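Local coordinates for protein L-2,4-diaminobutyric acid acetyltransferase (Geobacillus sp., PDB 6SLL) that transfers an acetyl group from acetyl coenzyme A to L-2,4-diaminobutyric acid, a step in the biosynthesis of the chemical chaperone ectoine, at residues B[157-160]-B[164-167]. Sequence-based numbering, arbitrary orientation.
Sequences EMFP and THED
Phe159 and His165 lay their rings flat against each other, and this stack forms the tight half of the contact. The centroids are 3.7 Å apart and the planes only 3° from parallel. The offset is small: ND1 of His165 sits over the middle of the phenyl ring and CE2 of Phe159 over the middle of the imidazole. The CB of His165 joins the same phenyl face, 3.5 Å from CG of Phe159, so the overlap runs down to the root of the side chain. With CG of His165 anti to the backbone N (chi1 -165°), the imidazole is brought over the phenyl face. Its rotation is fixed by a nearly straight bond (169°) in the ring plane, from ND1 of His165 to a lone pair on O of Glu166, 2.7 Å away. ND1 is the donor in this bond, and NE2 is hydrogen-bonded to OD2 of Asp43. Met51 of the second subunit packs against Phe159.

The solvent side is loose. OE1 of Glu157 and OD1 of Asp167 stay 4.4 Å apart, and a water donates to both, at 2.7 Å from OE1 of Glu157 and 2.8 Å from OD1 of Asp167, which probably eases the repulsion between like charges. OD1 of Asp167 also accepts a hydrogen bond from the backbone N of Ala156. The stack joins the two limbs of the loop between strands 148-154 and 168-173 of this GNAT-fold acetyltransferase, with the side chain of His165 about 4 Å from the bound 2,4-diaminobutyric acid, at the border of the substrate site.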
loop_
_atom_site.group_PDB
_atom_site.type_symbol
_atom_site.label_atom_id
_atom_site.label_comp_id
_atom_site.label_asym_id
_atom_site.label_seq_id
_atom_site.Cartn_x
_atom_site.Cartn_y
_atom_site.Cartn_z
ATOM N N GLU B 157 -0.705 -5.745 20.565
ATOM C CA GLU B 157 0.512 -5.218 21.091
ATOM C C GLU B 157 1.408 -4.597 20.093
ATOM O O GLU B 157 2.356 -3.933 20.436
ATOM C CB GLU B 157 1.268 -6.327 21.868
ATOM C CG GLU B 157 1.727 -7.518 21.011
ATOM C CD GLU B 157 0.701 -8.651 20.782
ATOM O OE1 GLU B 157 -0.507 -8.480 21.088
ATOM O OE2 GLU B 157 1.263 -9.709 20.319
ATOM N N MET B 158 1.164 -4.940 18.784
ATOM C CA MET B 158 2.031 -4.387 17.750
ATOM C C MET B 158 1.709 -2.940 17.419
ATOM O O MET B 158 2.473 -2.302 16.734
ATOM C CB MET B 158 1.902 -5.205 16.404
ATOM C CG MET B 158 2.468 -6.633 16.607
ATOM S SD MET B 158 2.381 -7.644 15.099
ATOM C CE MET B 158 3.256 -6.676 13.913
ATOM N N PHE B 159 0.554 -2.448 17.858
ATOM C CA PHE B 159 0.009 -1.179 17.442
ATOM C C PHE B 159 0.584 -0.054 18.346
ATOM O O PHE B 159 1.095 -0.345 19.421
ATOM C CB PHE B 159 -1.466 -1.213 17.344
ATOM C CG PHE B 159 -1.955 -2.043 16.241
ATOM C CD1 PHE B 159 -2.018 -3.381 16.311
ATOM C CD2 PHE B 159 -2.271 -1.469 14.988
ATOM C CE1 PHE B 159 -2.387 -4.226 15.229
ATOM C CE2 PHE B 159 -2.584 -2.243 13.914
ATOM C CZ PHE B 159 -2.675 -3.599 14.018
ATOM N N PRO B 160 0.420 1.205 17.990
ATOM C CA PRO B 160 1.055 2.287 18.802
ATOM C C PRO B 160 0.459 2.482 20.137
ATOM O O PRO B 160 -0.709 2.165 20.403
ATOM C CB PRO B 160 0.791 3.554 18.007
ATOM C CG PRO B 160 0.673 3.062 16.568
ATOM C CD PRO B 160 -0.012 1.714 16.692
ATOM N N THR B 164 -5.844 2.060 21.524
ATOM C CA THR B 164 -6.163 0.633 21.642
ATOM C C THR B 164 -6.533 0.179 20.212
ATOM O O THR B 164 -7.314 0.918 19.559
ATOM C CB THR B 164 -7.406 0.508 22.590
ATOM O OG1 THR B 164 -7.031 0.952 23.901
ATOM C CG2 THR B 164 -7.912 -0.930 22.694
ATOM N N HIS B 165 -5.925 -0.869 19.717
ATOM C CA HIS B 165 -6.308 -1.455 18.469
ATOM C C HIS B 165 -6.593 -2.907 18.778
ATOM O O HIS B 165 -5.872 -3.555 19.569
ATOM C CB HIS B 165 -5.180 -1.380 17.447
ATOM C CG HIS B 165 -5.567 -1.627 16.032
ATOM N ND1 HIS B 165 -5.860 -2.871 15.519
ATOM C CD2 HIS B 165 -5.730 -0.764 15.022
ATOM C CE1 HIS B 165 -6.161 -2.760 14.223
ATOM N NE2 HIS B 165 -6.090 -1.480 13.892
ATOM N N GLU B 166 -7.546 -3.491 18.121
ATOM C CA GLU B 166 -7.852 -4.863 18.212
ATOM C C GLU B 166 -6.783 -5.775 17.580
ATOM O O GLU B 166 -6.040 -5.307 16.686
ATOM C CB GLU B 166 -9.195 -5.274 17.644
ATOM C CG GLU B 166 -10.455 -4.680 18.340
ATOM C CD GLU B 166 -11.667 -5.109 17.417
ATOM O OE1 GLU B 166 -12.290 -4.250 16.719
ATOM O OE2 GLU B 166 -12.090 -6.352 17.519
ATOM N N ASP B 167 -6.704 -7.022 17.987
ATOM C CA ASP B 167 -5.947 -7.988 17.240
ATOM C C ASP B 167 -6.469 -8.064 15.800
ATOM O O ASP B 167 -7.623 -7.902 15.494
ATOM C CB ASP B 167 -6.095 -9.421 17.809
ATOM C CG ASP B 167 -5.513 -9.633 19.236
ATOM O OD1 ASP B 167 -4.655 -8.879 19.605
ATOM O OD2 ASP B 167 -6.009 -10.534 19.913
HETATM O O HOH W 1 -2.602 -10.131 21.076
#